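Local coordinates for thiamine pyrophosphokinase (Saccharomyces cerevisiae, PDB 1IG0), which catalyses the transfer of pyrophosphate from ATP to thiamine, giving thiamine diphosphate and AMP, and works as a homodimer, at residues I227-E238 against C295-L306. Sequence-based numbering, arbitrary orientation.
Sequences IFLIKKNGTLIE and CCFIDTKDDIIL
Ile237 and Leu306 meet tip to tip between two sheets, CD1 of Ile237 lying 3.3 Å from CD2 of Leu306, closer than ordinary van der Waals contact. Leu306 CD2 also lies 3.5 Å from CZ of Phe228; the two side chains run alongside each other, and Leu306 O sits over one ring face, offset toward the rim. Ile230 CG1 packs against Leu306 CB at 3.6 Å, and Ile298 CD1 adds a looser contact with Ile237 CD1. The turns, by contrast, are polar and partly open to solvent. There the Lys231 chain, bent at chi2 and chi3, brings NZ to 2.8 Å from Asp303 OD2 in a salt bridge, on the syn side but 32° out of the carboxylate plane; NZ also hydrogen-bonds Ser210 OG. Asp303 OD1 accepts a hydrogen bond from Lys232 N at 2.8 Å. Alanine in place of Asp303 would probably leave the Lys232 amide without this acceptor and the Lys231 ammonium with Ser210 but no carboxylate. Where the strands part, a water donates to Lys231 O and Ile298 O and accepts from Gly234 N and Thr300 N. Each segment thus passes between sheets, pairing antiparallel in both, consistent with the beta sandwich of the vitamin B1 binding domain.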
ATOM      1  N   ILE B 227      -9.714   2.392  -5.249  1.00 18.20           N
ATOM      2  CA  ILE B 227      -9.106   3.358  -4.350  1.00 17.57           C
ATOM      3  C   ILE B 227      -9.221   4.732  -4.973  1.00 17.85           C
ATOM      4  O   ILE B 227      -8.783   4.946  -6.104  1.00 18.62           O
ATOM      5  CB  ILE B 227      -7.622   3.009  -4.111  1.00 16.31           C
ATOM      6  CG1 ILE B 227      -7.507   1.556  -3.639  1.00 16.35           C
ATOM      7  CG2 ILE B 227      -7.018   3.952  -3.077  1.00 16.64           C
ATOM      8  CD1 ILE B 227      -6.082   1.027  -3.594  1.00 16.78           C
ATOM      9  N   PHE B 228      -9.821   5.659  -4.236  1.00 17.50           N
ATOM     10  CA  PHE B 228     -10.012   7.009  -4.741  1.00 18.76           C
ATOM     11  C   PHE B 228     -10.064   8.041  -3.624  1.00 19.09           C
ATOM     12  O   PHE B 228     -10.083   7.691  -2.444  1.00 19.67           O
ATOM     13  CB  PHE B 228     -11.294   7.058  -5.572  1.00 18.11           C
ATOM     14  CG  PHE B 228     -12.509   6.577  -4.835  1.00 19.65           C
ATOM     15  CD1 PHE B 228     -13.390   7.483  -4.255  1.00 20.25           C
ATOM     16  CD2 PHE B 228     -12.765   5.215  -4.707  1.00 19.36           C
ATOM     17  CE1 PHE B 228     -14.512   7.038  -3.556  1.00 21.18           C
ATOM     18  CE2 PHE B 228     -13.883   4.762  -4.009  1.00 21.49           C
ATOM     19  CZ  PHE B 228     -14.758   5.675  -3.434  1.00 21.92           C
ATOM     20  N   LEU B 229     -10.095   9.313  -4.000  1.00 20.14           N
ATOM     21  CA  LEU B 229     -10.119  10.382  -3.014  1.00 21.53           C
ATOM     22  C   LEU B 229     -11.515  10.902  -2.711  1.00 21.83           C
ATOM     23  O   LEU B 229     -12.352  11.044  -3.604  1.00 21.39           O
ATOM     24  CB  LEU B 229      -9.223  11.537  -3.473  1.00 23.45           C
ATOM     25  CG  LEU B 229      -8.991  12.676  -2.476  1.00 22.78           C
ATOM     26  CD1 LEU B 229      -7.617  13.283  -2.705  1.00 25.07           C
ATOM     27  CD2 LEU B 229     -10.082  13.724  -2.618  1.00 25.08           C
ATOM     28  N   ILE B 230     -11.748  11.171  -1.430  1.00 22.15           N
ATOM     29  CA  ILE B 230     -13.013  11.703  -0.947  1.00 23.16           C
ATOM     30  C   ILE B 230     -12.779  13.156  -0.537  1.00 22.99           C
ATOM     31  O   ILE B 230     -11.992  13.435   0.368  1.00 22.79           O
ATOM     32  CB  ILE B 230     -13.517  10.899   0.277  1.00 24.04           C
ATOM     33  CG1 ILE B 230     -14.001   9.518  -0.172  1.00 25.52           C
ATOM     34  CG2 ILE B 230     -14.615  11.667   1.000  1.00 25.92           C
ATOM     35  CD1 ILE B 230     -15.162   9.561  -1.144  1.00 24.86           C
ATOM     36  N   LYS B 231     -13.451  14.081  -1.216  1.00 23.30           N
ATOM     37  CA  LYS B 231     -13.302  15.498  -0.907  1.00 24.83           C
ATOM     38  C   LYS B 231     -13.863  15.823   0.475  1.00 24.63           C
ATOM     39  O   LYS B 231     -14.832  15.219   0.935  1.00 23.62           O
ATOM     40  CB  LYS B 231     -14.006  16.352  -1.965  1.00 26.84           C
ATOM     41  CG  LYS B 231     -13.374  16.304  -3.358  1.00 29.50           C
ATOM     42  CD  LYS B 231     -12.353  17.418  -3.588  1.00 32.01           C
ATOM     43  CE  LYS B 231     -10.928  17.036  -3.192  1.00 33.33           C
ATOM     44  NZ  LYS B 231      -9.965  18.171  -3.396  1.00 33.55           N
ATOM     45  N   LYS B 232     -13.234  16.792   1.126  1.00 24.73           N
ATOM     46  CA  LYS B 232     -13.610  17.241   2.460  1.00 25.19           C
ATOM     47  C   LYS B 232     -14.982  17.909   2.512  1.00 25.03           C
ATOM     48  O   LYS B 232     -15.573  18.227   1.483  1.00 24.90           O
ATOM     49  CB  LYS B 232     -12.568  18.242   2.955  1.00 24.93           C
ATOM     50  CG  LYS B 232     -12.433  19.434   2.012  1.00 25.91           C
ATOM     51  CD  LYS B 232     -11.400  20.447   2.470  1.00 26.99           C
ATOM     52  CE  LYS B 232     -11.325  21.597   1.475  1.00 28.57           C
ATOM     53  NZ  LYS B 232     -10.372  22.658   1.890  1.00 29.32           N
ATOM     54  N   ASN B 233     -15.471  18.112   3.732  1.00 25.75           N
ATOM     55  CA  ASN B 233     -16.737  18.792   3.988  1.00 26.46           C
ATOM     56  C   ASN B 233     -18.050  18.133   3.566  1.00 26.31           C
ATOM     57  O   ASN B 233     -19.065  18.815   3.420  1.00 27.01           O
ATOM     58  CB  ASN B 233     -16.660  20.201   3.404  1.00 28.37           C
ATOM     59  CG  ASN B 233     -15.584  21.042   4.064  1.00 28.52           C
ATOM     60  OD1 ASN B 233     -15.080  21.993   3.471  1.00 31.78           O
ATOM     61  ND2 ASN B 233     -15.235  20.701   5.301  1.00 29.74           N
ATOM     62  N   GLY B 234     -18.043  16.820   3.371  1.00 25.89           N
ATOM     63  CA  GLY B 234     -19.281  16.146   3.020  1.00 25.29           C
ATOM     64  C   GLY B 234     -19.415  15.587   1.620  1.00 25.16           C
ATOM     65  O   GLY B 234     -19.666  16.325   0.669  1.00 25.51           O
ATOM     66  N   THR B 235     -19.259  14.272   1.501  1.00 24.37           N
ATOM     67  CA  THR B 235     -19.378  13.586   0.221  1.00 23.33           C
ATOM     68  C   THR B 235     -20.370  12.443   0.370  1.00 24.12           C
ATOM     69  O   THR B 235     -20.259  11.630   1.289  1.00 22.86           O
ATOM     70  CB  THR B 235     -18.025  13.002  -0.246  1.00 23.82           C
ATOM     71  OG1 THR B 235     -17.126  14.067  -0.577  1.00 23.07           O
ATOM     72  CG2 THR B 235     -18.219  12.121  -1.469  1.00 24.33           C
ATOM     73  N   LEU B 236     -21.343  12.389  -0.531  1.00 23.33           N
ATOM     74  CA  LEU B 236     -22.346  11.337  -0.493  1.00 24.81           C
ATOM     75  C   LEU B 236     -22.027  10.266  -1.526  1.00 24.83           C
ATOM     76  O   LEU B 236     -22.037  10.527  -2.730  1.00 24.91           O
ATOM     77  CB  LEU B 236     -23.738  11.911  -0.770  1.00 24.27           C
ATOM     78  CG  LEU B 236     -24.889  10.901  -0.719  1.00 25.03           C
ATOM     79  CD1 LEU B 236     -25.104  10.443   0.717  1.00 25.15           C
ATOM     80  CD2 LEU B 236     -26.156  11.533  -1.271  1.00 25.48           C
ATOM     81  N   ILE B 237     -21.732   9.063  -1.045  1.00 24.51           N
ATOM     82  CA  ILE B 237     -21.429   7.940  -1.921  1.00 24.41           C
ATOM     83  C   ILE B 237     -22.733   7.205  -2.213  1.00 24.94           C
ATOM     84  O   ILE B 237     -23.421   6.755  -1.297  1.00 24.90           O
ATOM     85  CB  ILE B 237     -20.439   6.969  -1.252  1.00 25.04           C
ATOM     86  CG1 ILE B 237     -19.132   7.699  -0.937  1.00 25.59           C
ATOM     87  CG2 ILE B 237     -20.187   5.773  -2.162  1.00 24.96           C
ATOM     88  CD1 ILE B 237     -18.168   6.888  -0.120  1.00 28.14           C
ATOM     89  N   GLU B 238     -23.073   7.093  -3.492  1.00 24.83           N
ATOM     90  CA  GLU B 238     -24.305   6.425  -3.888  1.00 25.61           C
ATOM     91  C   GLU B 238     -24.050   5.083  -4.561  1.00 24.48           C
ATOM     92  O   GLU B 238     -23.020   4.878  -5.203  1.00 24.77           O
ATOM     93  CB  GLU B 238     -25.108   7.332  -4.824  1.00 27.23           C
ATOM     94  CG  GLU B 238     -25.490   8.665  -4.203  1.00 31.60           C
ATOM     95  CD  GLU B 238     -26.387   9.489  -5.103  1.00 34.28           C
ATOM     96  OE1 GLU B 238     -27.439   8.972  -5.531  1.00 37.15           O
ATOM     97  OE2 GLU B 238     -26.045  10.657  -5.380  1.00 35.84           O
ATOM     98  N   CYS B 295     -26.942   4.583   0.058  1.00 23.04           N
ATOM     99  CA  CYS B 295     -25.913   5.614   0.109  1.00 23.02           C
ATOM    100  C   CYS B 295     -25.241   5.755   1.469  1.00 22.74           C
ATOM    101  O   CYS B 295     -25.797   5.377   2.500  1.00 21.30           O
ATOM    102  CB  CYS B 295     -26.497   6.965  -0.321  1.00 23.11           C
ATOM    103  SG  CYS B 295     -27.852   7.578   0.704  1.00 26.12           S
ATOM    104  N   CYS B 296     -24.030   6.301   1.445  1.00 22.53           N
ATOM    105  CA  CYS B 296     -23.234   6.522   2.643  1.00 23.01           C
ATOM    106  C   CYS B 296     -22.683   7.943   2.607  1.00 22.35           C
ATOM    107  O   CYS B 296     -22.220   8.408   1.565  1.00 23.42           O
ATOM    108  CB  CYS B 296     -22.085   5.514   2.693  1.00 23.46           C
ATOM    109  SG  CYS B 296     -20.944   5.750   4.062  1.00 28.37           S
ATOM    110  N   PHE B 297     -22.738   8.629   3.743  1.00 21.42           N
ATOM    111  CA  PHE B 297     -22.255  10.001   3.837  1.00 20.82           C
ATOM    112  C   PHE B 297     -20.992  10.079   4.683  1.00 20.44           C
ATOM    113  O   PHE B 297     -20.947   9.557   5.796  1.00 20.04           O
ATOM    114  CB  PHE B 297     -23.339  10.891   4.453  1.00 21.38           C
ATOM    115  CG  PHE B 297     -22.933  12.331   4.612  1.00 22.54           C
ATOM    116  CD1 PHE B 297     -22.731  13.144   3.499  1.00 22.76           C
ATOM    117  CD2 PHE B 297     -22.765  12.878   5.883  1.00 23.37           C
ATOM    118  CE1 PHE B 297     -22.372  14.485   3.649  1.00 23.83           C
ATOM    119  CE2 PHE B 297     -22.406  14.216   6.046  1.00 23.44           C
ATOM    120  CZ  PHE B 297     -22.209  15.021   4.928  1.00 23.05           C
ATOM    121  N   ILE B 298     -19.965  10.728   4.145  1.00 19.98           N
ATOM    122  CA  ILE B 298     -18.703  10.891   4.857  1.00 20.11           C
ATOM    123  C   ILE B 298     -18.289  12.356   4.825  1.00 20.67           C
ATOM    124  O   ILE B 298     -18.116  12.938   3.755  1.00 21.38           O
ATOM    125  CB  ILE B 298     -17.585  10.032   4.227  1.00 20.35           C
ATOM    126  CG1 ILE B 298     -17.941   8.549   4.362  1.00 19.11           C
ATOM    127  CG2 ILE B 298     -16.251  10.316   4.918  1.00 20.12           C
ATOM    128  CD1 ILE B 298     -16.984   7.610   3.657  1.00 20.53           C
ATOM    129  N   ASP B 299     -18.136  12.945   6.007  1.00 20.38           N
ATOM    130  CA  ASP B 299     -17.759  14.347   6.129  1.00 20.76           C
ATOM    131  C   ASP B 299     -16.449  14.485   6.895  1.00 21.09           C
ATOM    132  O   ASP B 299     -16.408  14.305   8.114  1.00 20.86           O
ATOM    133  CB  ASP B 299     -18.866  15.118   6.854  1.00 21.78           C
ATOM    134  CG  ASP B 299     -18.589  16.608   6.933  1.00 22.43           C
ATOM    135  OD1 ASP B 299     -17.502  17.040   6.501  1.00 22.93           O
ATOM    136  OD2 ASP B 299     -19.462  17.349   7.431  1.00 23.80           O
ATOM    137  N   THR B 300     -15.380  14.799   6.172  1.00 21.20           N
ATOM    138  CA  THR B 300     -14.067  14.969   6.780  1.00 21.00           C
ATOM    139  C   THR B 300     -13.593  16.413   6.662  1.00 21.48           C
ATOM    140  O   THR B 300     -14.014  17.144   5.766  1.00 21.60           O
ATOM    141  CB  THR B 300     -13.019  14.047   6.123  1.00 21.25           C
ATOM    142  OG1 THR B 300     -13.015  14.256   4.704  1.00 21.59           O
ATOM    143  CG2 THR B 300     -13.332  12.589   6.429  1.00 21.42           C
ATOM    144  N   LYS B 301     -12.714  16.813   7.577  1.00 23.11           N
ATOM    145  CA  LYS B 301     -12.169  18.168   7.603  1.00 24.42           C
ATOM    146  C   LYS B 301     -11.247  18.402   6.409  1.00 24.11           C
ATOM    147  O   LYS B 301     -11.203  19.497   5.846  1.00 23.74           O
ATOM    148  CB  LYS B 301     -11.396  18.384   8.904  1.00 26.25           C
ATOM    149  CG  LYS B 301     -11.038  19.828   9.196  1.00 30.24           C
ATOM    150  CD  LYS B 301     -10.176  19.911  10.444  1.00 32.26           C
ATOM    151  CE  LYS B 301     -10.189  21.306  11.036  1.00 34.97           C
ATOM    152  NZ  LYS B 301     -11.552  21.665  11.516  1.00 36.59           N
ATOM    153  N   ASP B 302     -10.502  17.365   6.039  1.00 23.55           N
ATOM    154  CA  ASP B 302      -9.585  17.432   4.907  1.00 22.80           C
ATOM    155  C   ASP B 302      -9.836  16.220   4.018  1.00 22.42           C
ATOM    156  O   ASP B 302     -10.433  15.239   4.462  1.00 21.44           O
ATOM    157  CB  ASP B 302      -8.131  17.414   5.388  1.00 22.69           C
ATOM    158  CG  ASP B 302      -7.851  18.463   6.449  1.00 23.88           C
ATOM    159  OD1 ASP B 302      -8.003  18.154   7.649  1.00 25.21           O
ATOM    160  OD2 ASP B 302      -7.488  19.599   6.083  1.00 25.00           O
ATOM    161  N   ASP B 303      -9.387  16.282   2.769  1.00 21.90           N
ATOM    162  CA  ASP B 303      -9.580  15.162   1.853  1.00 21.29           C
ATOM    163  C   ASP B 303      -8.958  13.904   2.441  1.00 20.47           C
ATOM    164  O   ASP B 303      -7.944  13.969   3.135  1.00 19.76           O
ATOM    165  CB  ASP B 303      -8.924  15.431   0.492  1.00 22.32           C
ATOM    166  CG  ASP B 303      -9.485  16.652  -0.206  1.00 24.85           C
ATOM    167  OD1 ASP B 303     -10.621  17.060   0.111  1.00 24.88           O
ATOM    168  OD2 ASP B 303      -8.788  17.191  -1.093  1.00 26.40           O
ATOM    169  N   ILE B 304      -9.574  12.760   2.170  1.00 19.50           N
ATOM    170  CA  ILE B 304      -9.048  11.490   2.648  1.00 20.00           C
ATOM    171  C   ILE B 304      -9.158  10.463   1.531  1.00 19.01           C
ATOM    172  O   ILE B 304      -9.865  10.679   0.546  1.00 19.46           O
ATOM    173  CB  ILE B 304      -9.824  10.951   3.873  1.00 20.64           C
ATOM    174  CG1 ILE B 304     -11.249  10.569   3.468  1.00 21.76           C
ATOM    175  CG2 ILE B 304      -9.835  11.990   4.982  1.00 22.84           C
ATOM    176  CD1 ILE B 304     -11.926   9.631   4.461  1.00 24.81           C
ATOM    177  N   ILE B 305      -8.454   9.349   1.685  1.00 18.90           N
ATOM    178  CA  ILE B 305      -8.496   8.286   0.693  1.00 18.76           C
ATOM    179  C   ILE B 305      -9.475   7.222   1.167  1.00 18.90           C
ATOM    180  O   ILE B 305      -9.501   6.873   2.346  1.00 18.05           O
ATOM    181  CB  ILE B 305      -7.116   7.624   0.509  1.00 18.70           C
ATOM    182  CG1 ILE B 305      -6.069   8.686   0.159  1.00 19.51           C
ATOM    183  CG2 ILE B 305      -7.191   6.562  -0.582  1.00 19.91           C
ATOM    184  CD1 ILE B 305      -6.371   9.468  -1.112  1.00 20.63           C
ATOM    185  N   LEU B 306     -10.284   6.717   0.245  1.00 18.65           N
ATOM    186  CA  LEU B 306     -11.254   5.686   0.570  1.00 19.62           C
ATOM    187  C   LEU B 306     -10.980   4.472  -0.300  1.00 19.37           C
ATOM    188  O   LEU B 306     -10.702   4.599  -1.493  1.00 18.93           O
ATOM    189  CB  LEU B 306     -12.677   6.185   0.307  1.00 20.74           C
ATOM    190  CG  LEU B 306     -13.817   5.229   0.654  1.00 23.40           C
ATOM    191  CD1 LEU B 306     -13.966   5.136   2.161  1.00 24.93           C
ATOM    192  CD2 LEU B 306     -15.103   5.729   0.031  1.00 24.09           C
TER
HETATM  193  O   HOH W   1     -16.119  14.859   3.397  1.00 21.92           O